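Long-range contact in aminopentol aminotransferase (Sphingopyxis macrogoltabida, PDB 6HBS), which transfers the amino group of hydrolysed fumonisin B1 (aminopentol) to pyruvate with the help of pyridoxal 5'-phosphate, a step in fumonisin degradation: residues A225-R237 / I249-A261. Residues are numbered along the deposited sequence; the frame is centred on the assembly and turned at random.
Sequences ALLVVDDVRAGFR and IEPDLSCWGKCFA. With PLP (pyridoxal-5'-phosphate), chain C.
Val229 and Ser254 pair at the middle of two parallel strands, 226-230 and 253-256, whose axes run 20° apart. Val229 N gives its hydrogen to Leu253 O, and its own O takes that of Cys255 N, the usual parallel alternation. At the N-terminal end Asp252 closes the pairing with its side chain: OD2 accepts from Leu227 N at 2.9 Å, meeting it on the anti side of the carboxylate, while salt bridges to Arg217 and Lys274 would balance the charge.

Packing is tight around Trp256. Its indole carries Asp231 CB over the centre of the six-membered ring, 4.2 Å from the centroid, and Trp256 CZ3 lies 3.5 Å from Phe236 CE2, over the Phe236 face toward its rim, the rings inclined at 37°. CG beside the backbone N (chi1 -60°) turns the indole back along its strand, where NE1 donates to Ser254 OG at 2.9 Å, a hydroxyl also hydrogen-bonded to His108. With the indole cut back to an alanine, the Phe236 face and Asp231 CB are likely to be left facing a gap, and Ser254 OG to lose one of its partners.

The contact is looser toward Glu250, a partly exposed residue that turns away from strand 226-230 to a salt bridge with Arg107; beside it Leu227 CD2 packs on Ile249 CG2.

At the C-terminal ends of the strands the two segments meet the cofactor. Lys258 NZ is bonded to PLP C4A, Asp230 OD2, hydrogen-bonded by His146 ND1, lies 2.7 Å from PLP N1, Val232 CG1 packs against the pyridine ring, and Arg233 NE donates in plane to PLP O3: the internal aldimine site of a class-III aminotransferase.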
loop_
_atom_site.group_PDB
_atom_site.type_symbol
_atom_site.label_atom_id
_atom_site.label_comp_id
_atom_site.label_asym_id
_atom_site.label_seq_id
_atom_site.Cartn_x
_atom_site.Cartn_y
_atom_site.Cartn_z
ATOM N N ALA A 225 8.310 24.064 -12.618
ATOM C CA ALA A 225 7.403 22.946 -12.321
ATOM C C ALA A 225 8.155 21.635 -12.533
ATOM O O ALA A 225 9.032 21.578 -13.372
ATOM C CB ALA A 225 6.203 22.983 -13.220
ATOM N N LEU A 226 7.791 20.596 -11.775
ATOM C CA LEU A 226 8.440 19.270 -11.941
ATOM C C LEU A 226 7.704 18.449 -12.986
ATOM O O LEU A 226 6.482 18.308 -12.910
ATOM C CB LEU A 226 8.436 18.521 -10.608
ATOM C CG LEU A 226 9.171 19.194 -9.458
ATOM C CD1 LEU A 226 9.273 18.246 -8.265
ATOM C CD2 LEU A 226 10.542 19.652 -9.870
ATOM N N LEU A 227 8.482 17.836 -13.888
ATOM C CA LEU A 227 7.987 16.842 -14.824
ATOM C C LEU A 227 8.006 15.471 -14.145
ATOM O O LEU A 227 9.056 14.999 -13.718
ATOM C CB LEU A 227 8.831 16.803 -16.100
ATOM C CG LEU A 227 8.337 15.808 -17.147
ATOM C CD1 LEU A 227 6.884 16.071 -17.503
ATOM C CD2 LEU A 227 9.210 15.824 -18.386
ATOM N N VAL A 228 6.833 14.866 -14.064
ATOM C CA VAL A 228 6.645 13.578 -13.426
ATOM C C VAL A 228 6.184 12.578 -14.490
ATOM O O VAL A 228 5.090 12.716 -15.047
ATOM C CB VAL A 228 5.616 13.663 -12.293
ATOM C CG1 VAL A 228 5.539 12.330 -11.563
ATOM C CG2 VAL A 228 5.906 14.816 -11.319
ATOM N N VAL A 229 6.989 11.541 -14.743
ATOM C CA VAL A 229 6.534 10.473 -15.631
ATOM C C VAL A 229 5.983 9.344 -14.764
ATOM O O VAL A 229 6.699 8.818 -13.922
ATOM C CB VAL A 229 7.651 9.997 -16.562
ATOM C CG1 VAL A 229 7.313 8.676 -17.223
ATOM C CG2 VAL A 229 7.968 11.043 -17.607
ATOM N N ASP A 230 4.722 8.961 -14.993
ATOM C CA ASP A 230 4.122 7.865 -14.267
ATOM C C ASP A 230 4.406 6.565 -15.026
ATOM O O ASP A 230 3.697 6.247 -15.952
ATOM C CB ASP A 230 2.641 8.112 -14.012
ATOM C CG ASP A 230 1.986 7.008 -13.233
ATOM O OD1 ASP A 230 2.667 5.978 -12.998
ATOM O OD2 ASP A 230 0.780 7.140 -12.958
ATOM N N ASP A 231 5.439 5.834 -14.578
ATOM C CA ASP A 231 5.917 4.617 -15.218
ATOM C C ASP A 231 5.454 3.381 -14.446
ATOM O O ASP A 231 6.062 2.300 -14.616
ATOM C CB ASP A 231 7.430 4.603 -15.372
ATOM C CG ASP A 231 7.889 4.558 -16.816
ATOM O OD1 ASP A 231 7.200 3.890 -17.642
ATOM O OD2 ASP A 231 8.962 5.138 -17.088
ATOM N N VAL A 232 4.365 3.518 -13.666
ATOM C CA VAL A 232 3.897 2.397 -12.849
ATOM C C VAL A 232 3.463 1.233 -13.760
ATOM O O VAL A 232 3.686 0.049 -13.425
ATOM C CB VAL A 232 2.777 2.838 -11.880
ATOM C CG1 VAL A 232 2.081 1.625 -11.263
ATOM C CG2 VAL A 232 3.329 3.749 -10.795
ATOM N N ARG A 233 2.782 1.562 -14.868
ATOM C CA ARG A 233 2.247 0.578 -15.759
ATOM C C ARG A 233 3.276 0.108 -16.800
ATOM O O ARG A 233 3.395 -1.122 -17.060
ATOM C CB ARG A 233 0.983 1.058 -16.471
ATOM C CG ARG A 233 0.132 -0.120 -16.925
ATOM C CD ARG A 233 -1.141 0.254 -17.651
ATOM N NE ARG A 233 -2.063 0.975 -16.788
ATOM C CZ ARG A 233 -3.294 1.349 -17.122
ATOM N NH1 ARG A 233 -3.882 0.830 -18.192
ATOM N NH2 ARG A 233 -3.952 2.212 -16.356
ATOM N N ALA A 234 3.968 1.051 -17.444
ATOM C CA ALA A 234 4.841 0.726 -18.606
ATOM C C ALA A 234 6.296 0.434 -18.197
ATOM O O ALA A 234 7.067 -0.069 -19.007
ATOM C CB ALA A 234 4.786 1.868 -19.595
ATOM N N GLY A 235 6.681 0.780 -16.957
ATOM C CA GLY A 235 8.050 0.678 -16.550
ATOM C C GLY A 235 8.580 -0.746 -16.768
ATOM O O GLY A 235 7.908 -1.725 -16.456
ATOM N N PHE A 236 9.737 -0.818 -17.430
ATOM C CA PHE A 236 10.514 -2.009 -17.726
ATOM C C PHE A 236 9.893 -2.884 -18.816
ATOM O O PHE A 236 10.473 -3.930 -19.138
ATOM C CB PHE A 236 10.789 -2.841 -16.471
ATOM C CG PHE A 236 11.624 -2.075 -15.494
ATOM C CD1 PHE A 236 12.845 -1.572 -15.880
ATOM C CD2 PHE A 236 11.201 -1.879 -14.188
ATOM C CE1 PHE A 236 13.628 -0.880 -14.979
ATOM C CE2 PHE A 236 12.006 -1.200 -13.289
ATOM C CZ PHE A 236 13.206 -0.703 -13.683
ATOM N N ARG A 237 8.790 -2.458 -19.429
ATOM C CA ARG A 237 8.330 -3.115 -20.654
ATOM C C ARG A 237 8.582 -2.206 -21.885
ATOM O O ARG A 237 8.420 -2.644 -23.020
ATOM C CB ARG A 237 6.871 -3.558 -20.524
ATOM C CG ARG A 237 6.658 -4.882 -19.807
ATOM C CD ARG A 237 5.205 -5.289 -19.904
ATOM N NE ARG A 237 4.925 -6.520 -19.211
ATOM C CZ ARG A 237 4.599 -6.599 -17.919
ATOM N NH1 ARG A 237 4.626 -5.497 -17.177
ATOM N NH2 ARG A 237 4.249 -7.769 -17.389
ATOM N N ILE A 249 13.973 12.579 -23.452
ATOM C CA ILE A 249 13.355 13.481 -22.484
ATOM C C ILE A 249 13.431 12.828 -21.101
ATOM O O ILE A 249 12.815 11.781 -20.907
ATOM C CB ILE A 249 11.899 13.808 -22.864
ATOM C CG1 ILE A 249 11.804 14.465 -24.241
ATOM C CG2 ILE A 249 11.252 14.667 -21.784
ATOM C CD1 ILE A 249 12.382 15.857 -24.285
ATOM N N GLU A 250 14.146 13.483 -20.175
ATOM C CA GLU A 250 14.283 13.024 -18.789
ATOM C C GLU A 250 13.350 13.807 -17.879
ATOM O O GLU A 250 13.373 15.035 -17.823
ATOM C CB GLU A 250 15.723 13.148 -18.298
ATOM C CG GLU A 250 16.674 12.217 -19.013
ATOM C CD GLU A 250 18.108 12.256 -18.512
ATOM O OE1 GLU A 250 18.972 11.640 -19.160
ATOM O OE2 GLU A 250 18.355 12.874 -17.464
ATOM N N PRO A 251 12.507 13.113 -17.086
ATOM C CA PRO A 251 11.700 13.797 -16.085
ATOM C C PRO A 251 12.537 14.217 -14.861
ATOM O O PRO A 251 13.700 13.841 -14.723
ATOM C CB PRO A 251 10.661 12.731 -15.723
ATOM C CG PRO A 251 11.442 11.436 -15.870
ATOM C CD PRO A 251 12.323 11.659 -17.083
ATOM N N ASP A 252 11.901 14.962 -13.968
ATOM C CA ASP A 252 12.432 15.265 -12.652
ATOM C C ASP A 252 12.105 14.135 -11.666
ATOM O O ASP A 252 12.942 13.811 -10.842
ATOM C CB ASP A 252 11.872 16.579 -12.146
ATOM C CG ASP A 252 12.188 17.701 -13.128
ATOM O OD1 ASP A 252 13.348 17.785 -13.502
ATOM O OD2 ASP A 252 11.266 18.382 -13.576
ATOM N N LEU A 253 10.880 13.608 -11.723
ATOM C CA LEU A 253 10.439 12.477 -10.889
ATOM C C LEU A 253 9.887 11.408 -11.824
ATOM O O LEU A 253 9.274 11.713 -12.826
ATOM C CB LEU A 253 9.322 12.892 -9.923
ATOM C CG LEU A 253 9.577 14.057 -8.965
ATOM C CD1 LEU A 253 8.347 14.346 -8.140
ATOM C CD2 LEU A 253 10.762 13.798 -8.044
ATOM N N SER A 254 10.048 10.154 -11.444
ATOM C CA SER A 254 9.343 9.068 -12.100
ATOM C C SER A 254 8.797 8.136 -11.016
ATOM O O SER A 254 9.458 7.901 -9.994
ATOM C CB SER A 254 10.237 8.340 -13.084
ATOM O OG SER A 254 11.447 7.918 -12.472
ATOM N N CYS A 255 7.606 7.611 -11.275
ATOM C CA CYS A 255 6.884 6.730 -10.410
ATOM C C CYS A 255 6.911 5.324 -11.012
ATOM O O CYS A 255 6.681 5.133 -12.239
ATOM C CB CYS A 255 5.434 7.173 -10.268
ATOM S SG CYS A 255 5.227 8.858 -9.631
ATOM N N TRP A 256 7.174 4.342 -10.150
ATOM C CA TRP A 256 7.378 2.955 -10.547
ATOM C C TRP A 256 6.588 2.045 -9.611
ATOM O O TRP A 256 6.333 2.389 -8.448
ATOM C CB TRP A 256 8.851 2.587 -10.489
ATOM C CG TRP A 256 9.722 3.407 -11.373
ATOM C CD1 TRP A 256 10.201 4.656 -11.122
ATOM C CD2 TRP A 256 10.289 3.001 -12.616
ATOM N NE1 TRP A 256 10.992 5.076 -12.156
ATOM C CE2 TRP A 256 11.074 4.082 -13.081
ATOM C CE3 TRP A 256 10.197 1.845 -13.403
ATOM C CZ2 TRP A 256 11.777 4.022 -14.277
ATOM C CZ3 TRP A 256 10.886 1.798 -14.591
ATOM C CH2 TRP A 256 11.643 2.879 -15.031
ATOM N N GLY A 257 6.179 0.894 -10.149
ATOM C CA GLY A 257 5.477 -0.105 -9.353
ATOM C C GLY A 257 5.177 -1.310 -10.211
ATOM O O GLY A 257 5.906 -1.568 -11.205
ATOM N N LYS A 258 4.166 -2.061 -9.791
ATOM C CA LYS A 258 3.649 -3.297 -10.425
ATOM C C LYS A 258 4.716 -4.401 -10.506
ATOM O O LYS A 258 4.568 -5.412 -9.844
ATOM C CB LYS A 258 2.971 -2.999 -11.775
ATOM C CG LYS A 258 1.603 -2.332 -11.598
ATOM C CD LYS A 258 0.756 -2.048 -12.839
ATOM C CE LYS A 258 -0.692 -1.676 -12.506
ATOM N NZ LYS A 258 -0.921 -0.224 -12.203
ATOM N N CYS A 259 5.704 -4.256 -11.385
ATOM C CA CYS A 259 6.438 -5.415 -11.862
ATOM C C CYS A 259 7.915 -5.390 -11.489
ATOM O O CYS A 259 8.584 -6.369 -11.777
ATOM C CB CYS A 259 6.305 -5.564 -13.375
ATOM S SG CYS A 259 7.350 -4.429 -14.314
ATOM N N PHE A 260 8.422 -4.378 -10.778
ATOM C CA PHE A 260 9.900 -4.356 -10.544
ATOM C C PHE A 260 10.359 -5.302 -9.417
ATOM O O PHE A 260 11.557 -5.431 -9.175
ATOM C CB PHE A 260 10.465 -2.946 -10.416
ATOM C CG PHE A 260 10.159 -2.162 -9.172
ATOM C CD1 PHE A 260 10.837 -2.404 -7.986
ATOM C CD2 PHE A 260 9.241 -1.127 -9.206
ATOM C CE1 PHE A 260 10.553 -1.659 -6.853
ATOM C CE2 PHE A 260 8.971 -0.376 -8.074
ATOM C CZ PHE A 260 9.641 -0.625 -6.901
ATOM N N ALA A 261 9.427 -5.990 -8.760
ATOM C CA ALA A 261 9.747 -7.169 -7.902
ATOM C C ALA A 261 8.927 -8.388 -8.351
ATOM O O ALA A 261 8.699 -9.301 -7.573
ATOM C CB ALA A 261 9.497 -6.805 -6.444
HETATM N N1 PLP C . -0.349 4.796 -12.254
HETATM C C2 PLP C . -0.553 4.020 -13.341
HETATM C C2A PLP C . -0.152 4.478 -14.723
HETATM C C3 PLP C . -1.107 2.681 -13.164
HETATM O O3 PLP C . -1.312 1.874 -14.226
HETATM C C4 PLP C . -1.440 2.213 -11.799
HETATM C C4A PLP C . -1.986 0.838 -11.654
HETATM C C5 PLP C . -1.226 3.194 -10.693
HETATM C C6 PLP C . -0.663 4.428 -10.992
HETATM C C5A PLP C . -1.542 2.868 -9.234
HETATM O O4P PLP C . -0.825 1.690 -8.783
HETATM P P PLP C . -1.585 0.851 -7.637
HETATM O O1P PLP C . -2.774 0.233 -8.218
HETATM O O2P PLP C . -1.976 1.877 -6.612
HETATM O O3P PLP C . -0.499 -0.127 -7.242
HETATM O O HOH W 1 7.165 0.460 -12.839
#